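Local structure of hypothetical hydrolase (Bacteroides thetaiotaomicron, 3TC9) at residues 178-183 / 195-199; 226-230 / 242-246; 287-293 / 331-335. The protein is of unconfirmed function but probably acts as an auxiliary nutrient-binding protein, pairing an immunoglobulin-like IPT/TIG domain with a six-bladed beta-propeller. One frame throughout, in Å; residues are numbered along the deposited sequence.

Contact 1: residues 178-183 / 195-199; sequences LSKVRT and ITNDQ. With EDO (1,2-ethanediol), chain U.
R182 and K180 both reach the carboxylate of D198 and form a salt-bridge network with it. R182 NH1 lies 2.8 Å from D198 OD2, and the guanidinium and carboxylate planes are nearly coplanar, 20° apart. The hydrogen bond within this pair is weak, because its N-H points well off the oxygen. K180 runs alongside D198 with its chain extended, and NZ stops 3.5 Å from the same OD2. D198 holds CG anti to its own N (chi1 -167°), which turns the carboxylate, through OD2, toward both cations. OD2 has a further donor in N229 ND2, and R182 NH1 has a second anion in E272. R182 bends at CG and CD and lays CG on D198 CB. A leucine in place of R182 would probably leave D198 with a weaker counter-charge and E272 without this partner.

Behind the charges stands the backbone of the hairpin 181-186/192-197. R182 N gives a straight bond to T196 O (2.8 Å), and D198 N bonds K180 O (2.8 Å). The N197 side chain adds a bond beyond the strand pairing: its OD1 accepts K180 N at 3.1 Å, tilted 27° from the carbonyl plane. I195 CG2 packs tightly on V181 CG1 (3.3 Å). A water joins T183 OG1 and T196 OG1, whose other partners are A231 N and N207.

Two cations share one carboxylate oxygen at the end of a propeller hairpin. This probably favours a charged D198 and fixes its rotation.

Contact 2: residues 226-230 / 242-246; sequences QNCNG and FNSWN
N229 and N243 are joined by two hydrogen bonds, and these lead the polar contacts. N229 N gives to N243 OD1 at 2.8 Å, in the carbonyl plane. N243 ND2 returns a nearly straight bond to N229 OD1, also 2.8 Å, with the acceptor lying in the N243 amide plane. N243 thus uses both ends of its amide on one residue, which fixes the amide's rotation. Its chi1 of 84° sets CG between the backbone N and the carbonyl carbon and brings the amide up to N229. The two amide planes are 57° apart. The other end of the N229 amide, ND2, serves D198.

A second amide pair lies further along. N227 ND2 donates to N246 OD1 at 2.7 Å, and here the planes are nearly coplanar, 24° apart. Beside it W245 N bonds N227 O (2.9 Å). A water gives protons to both Q226 O and N243 O and so bridges the backbones.

The apolar contacts are fewer. C228 SG sits 3.9 Å from F242 CB and meets the ring obliquely, as a sulfur-aromatic contact with 5.3 Å from SG to the ring centroid. The F242 ring also meets the ring of F251 on the next strand. W245 CB rests against N227 CB at 3.7 Å, and its indole is turned steeply against the N227 amide.

G230 has backbone angles at which a CB would jam against the carbonyl O of N229. It leads directly into strand 231-233.

The segment 226-230 is the link from the last strand of one four-stranded antiparallel blade to the first strand of the next. Asparagine side chains fasten it to strand 240-244 and the turn after it, within the six-bladed beta-propeller.

Contact 3: residues 287-293 / 331-335; sequences VVVNQHY and MHAPR. With EDO (1,2-ethanediol), chain R; EDO (1,2-ethanediol), chain U; EDO (1,2-ethanediol), chain V.
M331 starts the segment that leads into strand 334-341, and it meets the turn after strand 283-288 of the neighbouring propeller blade. The selenomethionine CG lies 3.4 Å from H292 O, and M331 O comes to 3.3 Å from H292 CB. A water gives a proton to H292 O and accepts one from M331 N. H332 follows. Its imidazole directs an edge at the face of the H292 ring, as an offset edge-to-face pair with planes at 88° and centroids 5.3 Å apart. Ethanediol molecules, probably from the crystallisation liquor, bond both H332 nitrogens.

A333 gives its N-H to H292 ND1 at 2.9 Å, close to the imidazole plane. The acceptor role means that ND1 carries no proton in this bond. A333 CA also makes a straight C-H...O contact with V289 O (3.3 Å).

P334 slides past V287, with CB 3.7 Å from V287 CG1; F356 touches the proline from strand 352-358. V289 CG2 meets P334 O. R335 has its CB turned away, but its chain bends back at chi2 (-59°). This carries NE to V289, where it stops 3.7 Å from CG1.

Along the chain the three contacts come in series, none nested or crossed. Contact 1 closes the hairpin of strands 181-186 and 192-197. Contact 2 closes the stretch through strand 231-233, tying the inter-blade link to strand 240-244 of the blade it enters. Contact 3 closes the longest excursion, passing over strands 293-300, 305-312 and 324-325. Contacts 1 and 2 touch: Q199 O accepts N227 N in a probable hydrogen bond at 2.8 Å. Contacts 2 and 3 meet by packing of W245 on N290. One ethanediol reaches both R182 of contact 1 and R335 of contact 3. Contact 1 lies within one blade, contact 2 fixes the crossing to the next, and contact 3 joins the two blades that follow.

Contact 1: residues 178-183 / 195-199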
loop_
_atom_site.group_PDB
_atom_site.type_symbol
_atom_site.label_atom_id
_atom_site.label_comp_id
_atom_site.label_asym_id
_atom_site.label_seq_id
_atom_site.Cartn_x
_atom_site.Cartn_y
_atom_site.Cartn_z
ATOM N N LEU B 178 -18.149 29.545 -20.358
ATOM C CA LEU B 178 -18.014 30.198 -19.047
ATOM C C LEU B 178 -16.668 30.923 -18.967
ATOM O O LEU B 178 -15.641 30.386 -19.396
ATOM C CB LEU B 178 -18.185 29.211 -17.885
ATOM C CG LEU B 178 -19.541 28.514 -17.766
ATOM C CD1 LEU B 178 -19.467 27.355 -16.770
ATOM C CD2 LEU B 178 -20.635 29.494 -17.373
ATOM N N SER B 179 -16.701 32.154 -18.441
ATOM C CA SER B 179 -15.588 33.106 -18.358
ATOM C C SER B 179 -14.384 32.655 -17.532
ATOM O O SER B 179 -13.257 32.937 -17.952
ATOM C CB SER B 179 -16.073 34.443 -17.812
ATOM O OG SER B 179 -16.607 34.307 -16.508
ATOM N N LYS B 180 -14.600 32.051 -16.329
ATOM C CA LYS B 180 -13.478 31.648 -15.469
ATOM C C LYS B 180 -13.864 30.484 -14.526
ATOM O O LYS B 180 -14.096 30.700 -13.337
ATOM C CB LYS B 180 -12.965 32.861 -14.673
ATOM C CG LYS B 180 -11.546 32.724 -14.132
ATOM C CD LYS B 180 -11.208 33.950 -13.282
ATOM C CE LYS B 180 -9.795 33.946 -12.770
ATOM N NZ LYS B 180 -9.628 34.863 -11.609
ATOM N N VAL B 181 -13.897 29.246 -15.064
ATOM C CA VAL B 181 -14.238 28.047 -14.296
ATOM C C VAL B 181 -13.050 27.633 -13.388
ATOM O O VAL B 181 -11.955 27.369 -13.879
ATOM C CB VAL B 181 -14.706 26.886 -15.173
ATOM C CG1 VAL B 181 -15.396 25.838 -14.315
ATOM C CG2 VAL B 181 -15.631 27.380 -16.277
ATOM N N ARG B 182 -13.300 27.542 -12.072
ATOM C CA ARG B 182 -12.263 27.312 -11.080
ATOM C C ARG B 182 -12.166 25.891 -10.557
ATOM O O ARG B 182 -11.061 25.386 -10.385
ATOM C CB ARG B 182 -12.479 28.264 -9.882
ATOM C CG ARG B 182 -12.412 29.756 -10.223
ATOM C CD ARG B 182 -11.075 30.168 -10.834
ATOM N NE ARG B 182 -9.953 29.848 -9.952
ATOM C CZ ARG B 182 -9.404 30.706 -9.094
ATOM N NH1 ARG B 182 -9.842 31.958 -9.020
ATOM N NH2 ARG B 182 -8.392 30.329 -8.330
ATOM N N THR B 183 -13.300 25.272 -10.224
ATOM C CA THR B 183 -13.309 23.946 -9.626
ATOM C C THR B 183 -14.411 23.073 -10.174
ATOM O O THR B 183 -15.316 23.547 -10.862
ATOM C CB THR B 183 -13.457 24.022 -8.051
ATOM O OG1 THR B 183 -14.693 24.635 -7.667
ATOM C CG2 THR B 183 -12.273 24.685 -7.344
ATOM N N ILE B 195 -19.926 22.837 -11.150
ATOM C CA ILE B 195 -18.931 23.659 -11.845
ATOM C C ILE B 195 -19.022 25.074 -11.262
ATOM O O ILE B 195 -20.104 25.662 -11.236
ATOM C CB ILE B 195 -19.212 23.585 -13.383
ATOM C CG1 ILE B 195 -18.923 22.176 -13.959
ATOM C CG2 ILE B 195 -18.530 24.674 -14.193
ATOM C CD1 ILE B 195 -17.541 21.577 -13.685
ATOM N N THR B 196 -17.896 25.593 -10.762
ATOM C CA THR B 196 -17.811 26.906 -10.115
ATOM C C THR B 196 -17.179 27.955 -11.044
ATOM O O THR B 196 -16.071 27.738 -11.556
ATOM C CB THR B 196 -17.038 26.781 -8.807
ATOM O OG1 THR B 196 -17.725 25.840 -7.983
ATOM C CG2 THR B 196 -16.928 28.091 -8.074
ATOM N N ASN B 197 -17.881 29.099 -11.227
ATOM C CA ASN B 197 -17.464 30.207 -12.083
ATOM C C ASN B 197 -17.070 31.446 -11.260
ATOM O O ASN B 197 -17.820 31.897 -10.391
ATOM C CB ASN B 197 -18.569 30.562 -13.091
ATOM C CG ASN B 197 -18.065 31.252 -14.325
ATOM O OD1 ASN B 197 -17.073 30.849 -14.954
ATOM N ND2 ASN B 197 -18.750 32.298 -14.717
ATOM N N ASP B 198 -15.873 31.981 -11.535
ATOM C CA ASP B 198 -15.340 33.166 -10.848
ATOM C C ASP B 198 -15.662 34.416 -11.670
ATOM O O ASP B 198 -14.986 34.689 -12.666
ATOM C CB ASP B 198 -13.808 33.013 -10.622
ATOM C CG ASP B 198 -13.146 33.989 -9.657
ATOM O OD1 ASP B 198 -13.777 35.041 -9.329
ATOM O OD2 ASP B 198 -11.978 33.733 -9.262
ATOM N N GLN B 199 -16.711 35.157 -11.270
ATOM C CA GLN B 199 -17.133 36.365 -11.992
ATOM C C GLN B 199 -17.596 37.452 -11.003
ATOM O O GLN B 199 -18.076 37.116 -9.923
ATOM C CB GLN B 199 -18.193 36.024 -13.063
ATOM C CG GLN B 199 -19.431 35.282 -12.562
ATOM C CD GLN B 199 -20.415 36.234 -11.951
ATOM O OE1 GLN B 199 -20.560 37.374 -12.397
ATOM N NE2 GLN B 199 -21.088 35.807 -10.896
HETATM C C1 EDO U . -7.867 27.159 -9.716
HETATM O O1 EDO U . -9.168 26.667 -9.425
HETATM C C2 EDO U . -6.890 26.246 -8.994
HETATM O O2 EDO U . -6.029 25.601 -9.937
HETATM O O HOH W 1 -16.915 23.351 -8.119
#

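Contact 2: residues 226-230 / 242-246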
loop_
_atom_site.group_PDB
_atom_site.type_symbol
_atom_site.label_atom_id
_atom_site.label_comp_id
_atom_site.label_asym_id
_atom_site.label_seq_id
_atom_site.Cartn_x
_atom_site.Cartn_y
_atom_site.Cartn_z
ATOM N N GLN B 226 -20.889 36.713 -6.508
ATOM C CA GLN B 226 -19.675 37.253 -7.120
ATOM C C GLN B 226 -18.393 36.682 -6.486
ATOM O O GLN B 226 -18.383 36.248 -5.328
ATOM C CB GLN B 226 -19.653 38.791 -7.051
ATOM C CG GLN B 226 -19.684 39.345 -5.626
ATOM C CD GLN B 226 -19.616 40.847 -5.568
ATOM O OE1 GLN B 226 -19.088 41.529 -6.471
ATOM N NE2 GLN B 226 -20.102 41.387 -4.466
ATOM N N ASN B 227 -17.331 36.672 -7.303
ATOM C CA ASN B 227 -15.933 36.342 -7.038
ATOM C C ASN B 227 -15.737 35.056 -6.202
ATOM O O ASN B 227 -15.014 35.034 -5.197
ATOM C CB ASN B 227 -15.242 37.563 -6.393
ATOM C CG ASN B 227 -15.394 38.826 -7.231
ATOM O OD1 ASN B 227 -15.120 38.860 -8.438
ATOM N ND2 ASN B 227 -15.885 39.877 -6.623
ATOM N N CYS B 228 -16.353 33.978 -6.669
ATOM C CA CYS B 228 -16.235 32.668 -6.059
ATOM C C CYS B 228 -15.029 31.964 -6.681
ATOM O O CYS B 228 -14.972 31.810 -7.904
ATOM C CB CYS B 228 -17.520 31.878 -6.258
ATOM S SG CYS B 228 -17.531 30.273 -5.438
ATOM N N ASN B 229 -14.062 31.538 -5.846
ATOM C CA ASN B 229 -12.825 30.910 -6.332
ATOM C C ASN B 229 -12.850 29.386 -6.229
ATOM O O ASN B 229 -11.836 28.734 -6.454
ATOM C CB ASN B 229 -11.611 31.464 -5.569
ATOM C CG ASN B 229 -11.685 32.949 -5.319
ATOM O OD1 ASN B 229 -11.768 33.380 -4.185
ATOM N ND2 ASN B 229 -11.766 33.750 -6.370
ATOM N N GLY B 230 -14.006 28.820 -5.932
ATOM C CA GLY B 230 -14.140 27.379 -5.849
ATOM C C GLY B 230 -15.196 26.925 -4.880
ATOM O O GLY B 230 -15.539 27.641 -3.936
ATOM N N PHE B 242 -18.404 27.005 -0.283
ATOM C CA PHE B 242 -17.824 27.851 -1.329
ATOM C C PHE B 242 -17.487 29.193 -0.715
ATOM O O PHE B 242 -17.813 29.420 0.450
ATOM C CB PHE B 242 -18.761 27.973 -2.546
ATOM C CG PHE B 242 -20.126 28.541 -2.256
ATOM C CD1 PHE B 242 -21.179 27.709 -1.878
ATOM C CD2 PHE B 242 -20.379 29.900 -2.415
ATOM C CE1 PHE B 242 -22.452 28.236 -1.616
ATOM C CE2 PHE B 242 -21.644 30.424 -2.152
ATOM C CZ PHE B 242 -22.677 29.586 -1.763
ATOM N N ASN B 243 -16.814 30.069 -1.462
ATOM C CA ASN B 243 -16.420 31.353 -0.897
ATOM C C ASN B 243 -16.865 32.529 -1.760
ATOM O O ASN B 243 -17.549 32.375 -2.776
ATOM C CB ASN B 243 -14.865 31.386 -0.700
ATOM C CG ASN B 243 -14.059 31.776 -1.936
ATOM O OD1 ASN B 243 -14.405 31.408 -3.050
ATOM N ND2 ASN B 243 -13.028 32.622 -1.788
ATOM N N SER B 244 -16.420 33.712 -1.310
ATOM C CA SER B 244 -16.495 35.018 -1.927
ATOM C C SER B 244 -15.173 35.699 -1.589
ATOM O O SER B 244 -14.775 35.715 -0.419
ATOM C CB SER B 244 -17.709 35.796 -1.438
ATOM O OG SER B 244 -17.743 37.065 -2.066
ATOM N N TRP B 245 -14.441 36.146 -2.625
ATOM C CA TRP B 245 -13.121 36.775 -2.488
ATOM C C TRP B 245 -13.174 38.124 -1.714
ATOM O O TRP B 245 -12.261 38.421 -0.945
ATOM C CB TRP B 245 -12.527 36.952 -3.893
ATOM C CG TRP B 245 -11.383 37.912 -4.039
ATOM C CD1 TRP B 245 -10.054 37.606 -4.079
ATOM C CD2 TRP B 245 -11.484 39.303 -4.376
ATOM N NE1 TRP B 245 -9.313 38.742 -4.326
ATOM C CE2 TRP B 245 -10.165 39.796 -4.522
ATOM C CE3 TRP B 245 -12.566 40.189 -4.555
ATOM C CZ2 TRP B 245 -9.897 41.141 -4.802
ATOM C CZ3 TRP B 245 -12.299 41.517 -4.857
ATOM C CH2 TRP B 245 -10.981 41.985 -4.963
ATOM N N ASN B 246 -14.229 38.914 -1.917
ATOM C CA ASN B 246 -14.456 40.242 -1.336
ATOM C C ASN B 246 -14.097 40.351 0.172
ATOM O O ASN B 246 -13.271 41.191 0.532
ATOM C CB ASN B 246 -15.900 40.663 -1.584
ATOM C CG ASN B 246 -16.192 40.914 -3.054
ATOM O OD1 ASN B 246 -16.190 40.002 -3.900
ATOM N ND2 ASN B 246 -16.434 42.164 -3.388
HETATM O O HOH W 2 -19.364 33.852 -4.459
#

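Contact 3: residues 287-293 / 331-335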
loop_
_atom_site.group_PDB
_atom_site.type_symbol
_atom_site.label_atom_id
_atom_site.label_comp_id
_atom_site.label_asym_id
_atom_site.label_seq_id
_atom_site.Cartn_x
_atom_site.Cartn_y
_atom_site.Cartn_z
ATOM N N VAL B 287 -6.806 26.536 1.016
ATOM C CA VAL B 287 -5.620 26.919 0.272
ATOM C C VAL B 287 -5.800 28.321 -0.223
ATOM O O VAL B 287 -6.621 28.546 -1.141
ATOM C CB VAL B 287 -5.361 25.900 -0.871
ATOM C CG1 VAL B 287 -4.162 26.293 -1.750
ATOM C CG2 VAL B 287 -5.204 24.476 -0.310
ATOM N N VAL B 288 -5.012 29.269 0.374
ATOM C CA VAL B 288 -5.100 30.692 0.007
ATOM C C VAL B 288 -4.102 31.008 -1.120
ATOM O O VAL B 288 -2.913 31.263 -0.894
ATOM C CB VAL B 288 -4.994 31.681 1.182
ATOM C CG1 VAL B 288 -5.526 33.047 0.757
ATOM C CG2 VAL B 288 -5.773 31.159 2.384
ATOM N N VAL B 289 -4.632 30.971 -2.343
ATOM C CA VAL B 289 -3.931 31.166 -3.616
ATOM C C VAL B 289 -3.177 32.514 -3.655
ATOM O O VAL B 289 -2.005 32.533 -4.048
ATOM C CB VAL B 289 -4.936 31.065 -4.796
ATOM C CG1 VAL B 289 -4.228 31.144 -6.154
ATOM C CG2 VAL B 289 -5.757 29.786 -4.694
ATOM N N ASN B 290 -3.824 33.626 -3.255
ATOM C CA ASN B 290 -3.177 34.924 -3.387
ATOM C C ASN B 290 -2.491 35.411 -2.095
ATOM O O ASN B 290 -2.018 36.557 -2.065
ATOM C CB ASN B 290 -4.192 35.963 -3.879
ATOM C CG ASN B 290 -5.272 36.291 -2.882
ATOM O OD1 ASN B 290 -5.604 35.501 -1.984
ATOM N ND2 ASN B 290 -5.823 37.483 -3.005
ATOM N N GLN B 291 -2.401 34.554 -1.050
ATOM C CA GLN B 291 -1.788 34.937 0.231
ATOM C C GLN B 291 -0.703 33.941 0.688
ATOM O O GLN B 291 -0.004 34.178 1.674
ATOM C CB GLN B 291 -2.861 35.151 1.321
ATOM C CG GLN B 291 -3.855 36.285 1.018
ATOM C CD GLN B 291 -3.227 37.666 0.899
ATOM O OE1 GLN B 291 -2.181 37.976 1.481
ATOM N NE2 GLN B 291 -3.868 38.549 0.157
ATOM N N HIS B 292 -0.514 32.883 -0.101
ATOM C CA HIS B 292 0.554 31.873 -0.058
ATOM C C HIS B 292 0.670 31.127 1.266
ATOM O O HIS B 292 1.771 30.950 1.799
ATOM C CB HIS B 292 1.873 32.554 -0.434
ATOM C CG HIS B 292 1.655 33.564 -1.505
ATOM N ND1 HIS B 292 1.323 33.178 -2.790
ATOM C CD2 HIS B 292 1.560 34.913 -1.414
ATOM C CE1 HIS B 292 1.109 34.299 -3.460
ATOM N NE2 HIS B 292 1.231 35.369 -2.673
ATOM N N TYR B 293 -0.467 30.614 1.751
ATOM C CA TYR B 293 -0.500 29.838 2.986
ATOM C C TYR B 293 -1.726 28.937 2.984
ATOM O O TYR B 293 -2.644 29.086 2.159
ATOM C CB TYR B 293 -0.428 30.745 4.245
ATOM C CG TYR B 293 -1.698 31.473 4.629
ATOM C CD1 TYR B 293 -2.259 32.431 3.786
ATOM C CD2 TYR B 293 -2.277 31.287 5.878
ATOM C CE1 TYR B 293 -3.407 33.138 4.154
ATOM C CE2 TYR B 293 -3.420 31.989 6.257
ATOM C CZ TYR B 293 -3.994 32.900 5.385
ATOM O OH TYR B 293 -5.126 33.594 5.748
HETATM N N MSE B 331 5.462 29.278 0.101
HETATM C CA MSE B 331 4.965 28.909 -1.209
HETATM C C MSE B 331 4.633 30.171 -2.006
HETATM O O MSE B 331 4.736 31.287 -1.501
HETATM C CB MSE B 331 3.767 27.953 -1.088
HETATM C CG MSE B 331 2.530 28.581 -0.497
HETATM SE SE MSE B 331 1.548 27.233 0.462
HETATM C CE MSE B 331 2.976 26.678 1.863
ATOM N N HIS B 332 4.308 29.988 -3.261
ATOM C CA HIS B 332 3.995 31.075 -4.146
ATOM C C HIS B 332 2.912 30.630 -5.112
ATOM O O HIS B 332 3.183 29.933 -6.098
ATOM C CB HIS B 332 5.264 31.549 -4.871
ATOM C CG HIS B 332 5.099 32.842 -5.608
ATOM N ND1 HIS B 332 6.162 33.433 -6.264
ATOM C CD2 HIS B 332 3.991 33.598 -5.805
ATOM C CE1 HIS B 332 5.670 34.515 -6.845
ATOM N NE2 HIS B 332 4.367 34.648 -6.607
ATOM N N ALA B 333 1.672 31.055 -4.804
ATOM C CA ALA B 333 0.414 30.794 -5.518
ATOM C C ALA B 333 0.057 29.291 -5.481
ATOM O O ALA B 333 0.076 28.643 -6.530
ATOM C CB ALA B 333 0.475 31.312 -6.967
ATOM N N PRO B 334 -0.262 28.694 -4.311
ATOM C CA PRO B 334 -0.635 27.270 -4.322
ATOM C C PRO B 334 -1.979 27.088 -5.030
ATOM O O PRO B 334 -2.857 27.957 -4.935
ATOM C CB PRO B 334 -0.718 26.915 -2.844
ATOM C CG PRO B 334 -1.053 28.216 -2.147
ATOM C CD PRO B 334 -0.341 29.271 -2.946
ATOM N N ARG B 335 -2.113 26.008 -5.807
ATOM C CA ARG B 335 -3.336 25.772 -6.566
ATOM C C ARG B 335 -3.998 24.481 -6.081
ATOM O O ARG B 335 -4.134 24.324 -4.871
ATOM C CB ARG B 335 -3.023 25.762 -8.077
ATOM C CG ARG B 335 -2.694 27.155 -8.661
ATOM C CD ARG B 335 -3.854 28.121 -8.447
ATOM N NE ARG B 335 -3.787 29.283 -9.322
ATOM C CZ ARG B 335 -4.382 29.375 -10.504
ATOM N NH1 ARG B 335 -5.102 28.363 -10.974
ATOM N NH2 ARG B 335 -4.256 30.475 -11.231
HETATM C C1 EDO R . 1.144 36.160 -7.956
HETATM O O1 EDO R . 1.096 35.417 -6.741
HETATM C C2 EDO R . 1.983 37.403 -7.702
HETATM O O2 EDO R . 3.343 37.015 -7.486
HETATM C C1 EDO U . -7.867 27.159 -9.716
HETATM O O1 EDO U . -9.168 26.667 -9.425
HETATM C C2 EDO U . -6.890 26.246 -8.994
HETATM O O2 EDO U . -6.029 25.601 -9.937
HETATM C C1 EDO V . 9.442 33.080 -5.853
HETATM O O1 EDO V . 8.457 32.310 -5.147
HETATM C C2 EDO V . 10.795 32.961 -5.156
HETATM O O2 EDO V . 10.869 33.897 -4.075
HETATM O O HOH W 3 4.439 31.417 2.186
#